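Local coordinates for probable leucine/isoleucine/valine-binding protein (Rhodopirellula baltica, PDB 4KV7) that probably binds leucine, isoleucine, valine or a related small ligand as a periplasmic binding protein of the leucine-binding family, at residues A[109-123]-A[128-140]. The protein carries 1 engineered substitution. Numbering follows the deposited sequence.
With FMT (formic acid), chain B.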
loop_
_atom_site.group_PDB
_atom_site.type_symbol
_atom_site.label_atom_id
_atom_site.label_comp_id
_atom_site.label_asym_id
_atom_site.label_seq_id
_atom_site.Cartn_x
_atom_site.Cartn_y
_atom_site.Cartn_z
ATOM N N LYS A 109 17.070 7.340 -14.273
ATOM C CA LYS A 109 17.851 6.662 -13.234
ATOM C C LYS A 109 17.501 7.167 -11.832
ATOM O O LYS A 109 18.372 7.346 -10.980
ATOM C CB LYS A 109 19.353 6.767 -13.528
ATOM C CG LYS A 109 19.719 6.153 -14.864
ATOM C CD LYS A 109 21.219 6.117 -15.079
ATOM C CE LYS A 109 21.561 5.548 -16.453
ATOM N NZ LYS A 109 21.199 4.109 -16.576
ATOM N N THR A 110 16.214 7.393 -11.611
ATOM C CA THR A 110 15.720 7.912 -10.344
ATOM C C THR A 110 15.134 6.769 -9.525
ATOM O O THR A 110 14.209 6.103 -9.986
ATOM C CB THR A 110 14.601 8.948 -10.576
ATOM O OG1 THR A 110 15.069 9.999 -11.432
ATOM C CG2 THR A 110 14.128 9.547 -9.260
ATOM N N PRO A 111 15.643 6.541 -8.301
ATOM C CA PRO A 111 15.054 5.489 -7.459
ATOM C C PRO A 111 13.562 5.718 -7.246
ATOM O O PRO A 111 13.123 6.848 -7.017
ATOM C CB PRO A 111 15.822 5.624 -6.142
ATOM C CG PRO A 111 17.141 6.207 -6.539
ATOM C CD PRO A 111 16.838 7.144 -7.684
ATOM N N PHE A 112 12.797 4.634 -7.341
ATOM C CA PHE A 112 11.351 4.645 -7.209
ATOM C C PHE A 112 11.083 3.759 -5.985
ATOM O O PHE A 112 11.033 2.525 -6.088
ATOM C CB PHE A 112 10.717 4.081 -8.487
ATOM C CG PHE A 112 9.226 4.273 -8.577
ATOM C CD1 PHE A 112 8.687 5.463 -9.046
ATOM C CD2 PHE A 112 8.360 3.260 -8.206
ATOM C CE1 PHE A 112 7.317 5.635 -9.132
ATOM C CE2 PHE A 112 6.984 3.431 -8.299
ATOM C CZ PHE A 112 6.470 4.616 -8.764
ATOM N N PHE A 113 10.974 4.390 -4.816
ATOM C CA PHE A 113 11.095 3.688 -3.543
ATOM C C PHE A 113 9.816 3.722 -2.717
ATOM O O PHE A 113 9.215 4.782 -2.524
ATOM C CB PHE A 113 12.247 4.271 -2.707
ATOM C CG PHE A 113 12.340 3.671 -1.332
ATOM C CD1 PHE A 113 12.631 2.326 -1.187
ATOM C CD2 PHE A 113 12.102 4.426 -0.190
ATOM C CE1 PHE A 113 12.683 1.740 0.060
ATOM C CE2 PHE A 113 12.161 3.849 1.063
ATOM C CZ PHE A 113 12.448 2.504 1.192
ATOM N N GLY A 114 9.397 2.551 -2.242
ATOM C CA GLY A 114 8.300 2.460 -1.294
ATOM C C GLY A 114 6.927 2.771 -1.846
ATOM O O GLY A 114 6.060 3.261 -1.122
ATOM N N ALA A 115 6.712 2.481 -3.122
ATOM C CA ALA A 115 5.408 2.733 -3.728
ATOM C C ALA A 115 4.283 1.972 -3.013
ATOM O O ALA A 115 4.430 0.793 -2.670
ATOM C CB ALA A 115 5.446 2.380 -5.198
ATOM N N PHE A 116 3.167 2.656 -2.792
ATOM C CA PHE A 116 1.979 2.071 -2.166
ATOM C C PHE A 116 1.229 1.274 -3.231
ATOM O O PHE A 116 0.280 1.747 -3.856
ATOM C CB PHE A 116 1.145 3.204 -1.551
ATOM C CG PHE A 116 -0.057 2.760 -0.739
ATOM C CD1 PHE A 116 -1.308 2.646 -1.322
ATOM C CD2 PHE A 116 0.055 2.529 0.626
ATOM C CE1 PHE A 116 -2.413 2.284 -0.574
ATOM C CE2 PHE A 116 -1.060 2.162 1.384
ATOM C CZ PHE A 116 -2.290 2.040 0.779
ATOM N N THR A 117 1.733 0.068 -3.458
ATOM C CA THR A 117 1.165 -0.872 -4.420
ATOM C C THR A 117 1.908 -2.187 -4.289
ATOM O O THR A 117 3.140 -2.216 -4.285
ATOM C CB THR A 117 1.243 -0.421 -5.920
ATOM O OG1 THR A 117 1.204 -1.595 -6.749
ATOM C CG2 THR A 117 2.507 0.380 -6.217
ATOM N N GLY A 118 1.156 -3.278 -4.178
ATOM C CA GLY A 118 1.717 -4.611 -4.118
ATOM C C GLY A 118 1.836 -5.321 -5.447
ATOM O O GLY A 118 1.991 -6.538 -5.462
ATOM N N ALA A 119 1.785 -4.580 -6.550
ATOM C CA ALA A 119 1.703 -5.219 -7.852
ATOM C C ALA A 119 2.967 -5.973 -8.223
ATOM O O ALA A 119 4.094 -5.544 -7.942
ATOM C CB ALA A 119 1.385 -4.199 -8.919
ATOM N N SER A 120 2.766 -7.073 -8.918
ATOM C CA SER A 120 3.883 -7.874 -9.362
ATOM C C SER A 120 4.752 -7.122 -10.370
ATOM O O SER A 120 5.935 -7.437 -10.498
ATOM C CB SER A 120 3.383 -9.193 -9.939
ATOM O OG SER A 120 2.623 -8.999 -11.116
ATOM N N ALA A 121 4.189 -6.138 -11.067
ATOM C CA ALA A 121 4.965 -5.354 -12.032
ATOM C C ALA A 121 6.167 -4.654 -11.391
ATOM O O ALA A 121 7.173 -4.408 -12.060
ATOM C CB ALA A 121 4.074 -4.343 -12.739
ATOM N N LEU A 122 6.067 -4.343 -10.104
ATOM C CA LEU A 122 7.162 -3.689 -9.391
ATOM C C LEU A 122 8.168 -4.688 -8.827
ATOM O O LEU A 122 9.155 -4.287 -8.202
ATOM C CB LEU A 122 6.622 -2.844 -8.242
ATOM C CG LEU A 122 5.900 -1.558 -8.640
ATOM C CD1 LEU A 122 4.446 -1.793 -9.028
ATOM C CD2 LEU A 122 5.944 -0.578 -7.501
ATOM N N ARG A 123 7.927 -5.976 -9.062
ATOM C CA ARG A 123 8.596 -7.036 -8.314
ATOM C C ARG A 123 9.198 -8.100 -9.222
ATOM O O ARG A 123 9.506 -9.204 -8.777
ATOM C CB ARG A 123 7.597 -7.659 -7.332
ATOM C CG ARG A 123 7.236 -6.718 -6.201
ATOM C CD ARG A 123 5.947 -7.102 -5.478
ATOM N NE ARG A 123 5.840 -6.285 -4.279
ATOM C CZ ARG A 123 5.409 -5.026 -4.254
ATOM N NH1 ARG A 123 4.922 -4.434 -5.347
ATOM N NH2 ARG A 123 5.443 -4.364 -3.110
ATOM N N VAL A 128 13.196 -3.320 -13.866
ATOM C CA VAL A 128 12.834 -2.435 -12.762
ATOM C C VAL A 128 13.957 -2.308 -11.729
ATOM O O VAL A 128 13.721 -2.366 -10.522
ATOM C CB VAL A 128 11.500 -2.859 -12.097
ATOM C CG1 VAL A 128 10.339 -2.614 -13.043
ATOM C CG2 VAL A 128 11.538 -4.315 -11.682
ATOM N N GLU A 129 15.176 -2.107 -12.218
ATOM C CA GLU A 129 16.345 -2.012 -11.347
ATOM C C GLU A 129 16.241 -0.866 -10.336
ATOM O O GLU A 129 16.776 -0.961 -9.233
ATOM C CB GLU A 129 17.634 -1.889 -12.174
ATOM C CG GLU A 129 17.930 -0.490 -12.700
ATOM C CD GLU A 129 18.827 -0.482 -13.929
ATOM O OE1 GLU A 129 18.294 -0.603 -15.051
ATOM O OE2 GLU A 129 20.060 -0.343 -13.775
ATOM N N PHE A 130 15.545 0.203 -10.710
ATOM C CA PHE A 130 15.395 1.371 -9.835
ATOM C C PHE A 130 14.192 1.298 -8.916
ATOM O O PHE A 130 13.974 2.184 -8.091
ATOM C CB PHE A 130 15.370 2.657 -10.654
ATOM C CG PHE A 130 16.697 2.990 -11.234
ATOM C CD1 PHE A 130 17.672 3.576 -10.445
ATOM C CD2 PHE A 130 16.993 2.691 -12.552
ATOM C CE1 PHE A 130 18.913 3.867 -10.956
ATOM C CE2 PHE A 130 18.237 2.977 -13.072
ATOM C CZ PHE A 130 19.196 3.563 -12.268
ATOM N N VAL A 131 13.425 0.226 -9.034
ATOM C CA VAL A 131 12.236 0.055 -8.214
ATOM C C VAL A 131 12.564 -0.777 -6.977
ATOM O O VAL A 131 12.905 -1.970 -7.081
ATOM C CB VAL A 131 11.091 -0.595 -9.008
ATOM C CG1 VAL A 131 9.863 -0.769 -8.130
ATOM C CG2 VAL A 131 10.757 0.237 -10.237
ATOM N N ILE A 132 12.467 -0.150 -5.809
ATOM C CA ILE A 132 12.814 -0.783 -4.544
ATOM C C ILE A 132 11.626 -0.641 -3.611
ATOM O O ILE A 132 11.107 0.458 -3.413
ATOM C CB ILE A 132 14.075 -0.160 -3.930
ATOM C CG1 ILE A 132 15.248 -0.317 -4.905
ATOM C CG2 ILE A 132 14.398 -0.803 -2.594
ATOM C CD1 ILE A 132 16.574 0.196 -4.381
ATOM N N ASN A 133 11.181 -1.770 -3.070
ATOM C CA ASN A 133 9.929 -1.853 -2.333
ATOM C C ASN A 133 10.131 -2.166 -0.863
ATOM O O ASN A 133 11.045 -2.904 -0.498
ATOM C CB ASN A 133 9.054 -2.948 -2.947
ATOM C CG ASN A 133 8.839 -2.743 -4.428
ATOM O OD1 ASN A 133 8.231 -1.754 -4.842
ATOM N ND2 ASN A 133 9.324 -3.683 -5.241
ATOM N N TYR A 134 9.261 -1.604 -0.024
ATOM C CA TYR A 134 9.125 -2.035 1.363
ATOM C C TYR A 134 8.146 -3.214 1.494
ATOM O O TYR A 134 8.475 -4.249 2.068
ATOM C CB TYR A 134 8.683 -0.869 2.295
ATOM C CG TYR A 134 7.987 -1.422 3.518
ATOM C CD1 TYR A 134 8.702 -2.118 4.481
ATOM C CD2 TYR A 134 6.610 -1.326 3.668
ATOM C CE1 TYR A 134 8.070 -2.706 5.569
ATOM C CE2 TYR A 134 5.966 -1.906 4.749
ATOM C CZ TYR A 134 6.700 -2.597 5.697
ATOM O OH TYR A 134 6.087 -3.200 6.780
ATOM N N ARG A 135 6.935 -3.032 0.981
ATOM C CA ARG A 135 5.795 -3.863 1.372
ATOM C C ARG A 135 5.702 -5.204 0.672
ATOM O O ARG A 135 6.149 -5.382 -0.459
ATOM C CB ARG A 135 4.482 -3.105 1.158
ATOM C CG ARG A 135 4.278 -2.609 -0.275
ATOM C CD ARG A 135 2.826 -2.677 -0.742
ATOM N NE ARG A 135 1.977 -1.738 -0.014
ATOM C CZ ARG A 135 0.652 -1.744 -0.037
ATOM N NH1 ARG A 135 -0.017 -0.864 0.691
ATOM N NH2 ARG A 135 -0.006 -2.629 -0.774
ATOM N N ALA A 136 5.062 -6.142 1.363
ATOM C CA ALA A 136 4.642 -7.405 0.781
ATOM C C ALA A 136 3.746 -7.149 -0.426
ATOM O O ALA A 136 3.180 -6.060 -0.590
ATOM C CB ALA A 136 3.895 -8.225 1.827
ATOM N N SER A 137 3.609 -8.167 -1.260
ATOM C CA SER A 137 2.901 -8.068 -2.527
ATOM C C SER A 137 1.441 -8.500 -2.445
ATOM O O SER A 137 1.018 -9.137 -1.475
ATOM C CB SER A 137 3.601 -8.952 -3.550
ATOM O OG SER A 137 3.334 -10.310 -3.237
ATOM N N TYR A 138 0.677 -8.187 -3.491
ATOM C CA TYR A 138 -0.702 -8.676 -3.574
ATOM C C TYR A 138 -0.730 -10.202 -3.679
ATOM O O TYR A 138 -1.652 -10.840 -3.152
ATOM C CB TYR A 138 -1.499 -8.046 -4.730
ATOM C CG TYR A 138 -1.672 -6.545 -4.622
ATOM C CD1 TYR A 138 -1.977 -5.935 -3.404
ATOM C CD2 TYR A 138 -1.524 -5.741 -5.735
ATOM C CE1 TYR A 138 -2.134 -4.560 -3.309
ATOM C CE2 TYR A 138 -1.685 -4.371 -5.653
ATOM C CZ TYR A 138 -1.981 -3.788 -4.432
ATOM O OH TYR A 138 -2.104 -2.430 -4.290
ATOM N N ALA A 139 0.251 -10.790 -4.364
ATOM C CA ALA A 139 0.344 -12.245 -4.418
ATOM C C ALA A 139 0.459 -12.814 -3.002
ATOM O O ALA A 139 -0.184 -13.819 -2.672
ATOM C CB ALA A 139 1.528 -12.674 -5.263
ATOM N N GLU A 140 1.288 -12.189 -2.176
ATOM C CA GLU A 140 1.450 -12.638 -0.795
ATOM C C GLU A 140 0.193 -12.428 0.052
ATOM O O GLU A 140 -0.166 -13.284 0.853
ATOM C CB GLU A 140 2.697 -11.990 -0.179
ATOM C CG GLU A 140 3.973 -12.539 -0.821
ATOM C CD GLU A 140 5.229 -11.710 -0.589
ATOM O OE1 GLU A 140 5.150 -10.482 -0.412
ATOM O OE2 GLU A 140 6.321 -12.312 -0.617
HETATM C C FMT B . -3.404 -0.328 -6.692
HETATM O O1 FMT B . -2.400 -1.027 -6.496
HETATM O O2 FMT B . -3.578 0.419 -7.664
HETATM O O HOH W 1 21.732 1.379 -14.489
HETATM O O HOH W 2 8.535 1.124 -5.096
HETATM O O HOH W 3 6.854 -0.535 -0.778
HETATM O O HOH W 4 5.980 -1.483 -3.260
HETATM O O HOH W 5 1.611 -9.361 -6.519
HETATM O O HOH W 6 11.797 -5.069 -8.124
#
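Phe112 and Phe113 pair in parallel with Val131 and Ile132, the middle strand and an outer strand of a small parallel sheet in this periplasmic-binding-protein fold. Phe112 N bonds to Phe130 O, Ile132 N to Phe112 O and Gly114 N to Ile132 O, the usual parallel pattern in which one residue bonds to both neighbours of its partner. Phe112 and Val131 turn to one face, where Leu122 CB packs on Val131 CG1 and helix 95-107 covers Phe112; Phe113 and Ile132 turn to the other, against Leu333. Before the strands, the face of the Phe130 ring lies under Lys109 CA, 3.7 Å from the ring centroid.

Past the strands the two segments stay joined mostly through side chains. Asn133 suits a junction because its amide serves both ways: ND2 gives to Leu122 O at 3.0 Å, while OD1 lies within hydrogen-bonding distance of two waters, whose protons have other acceptors in reach. Its amide plane stacks on the Arg123 guanidinium, 14° from parallel, and Gly118 CA covers the opposite face. At the guanidinium edge NH2 gives to Arg135 O at 2.9 Å and NH1 to Ala119 O; NH1 also gives to Thr117 O, tilted from the plane, and NE to Gln355. Extended from CG to NE, Arg123 carries its guanidinium between Asn133 and Gly118.

Arg135, bent at chi2 and chi3 (144° and 67°), lays NH1 over the face of Phe116, a cation-pi contact with Arg135 CZ 4.5 Å from the centroid of the Phe116 ring, while NE makes a salt bridge to Glu305. Gly118 lets the Tyr138 ring close on its backbone, CA 3.6 Å above the centroid; a CB there would clash with Tyr138 N, which bonds to Gly118 O at 2.9 Å. Tyr138 starts a helix capped by Ser137 and Glu140 in a capping box, and its OH donates to O1 of a formic acid molecule, probably from the crystallisation liquor, at 2.6 Å.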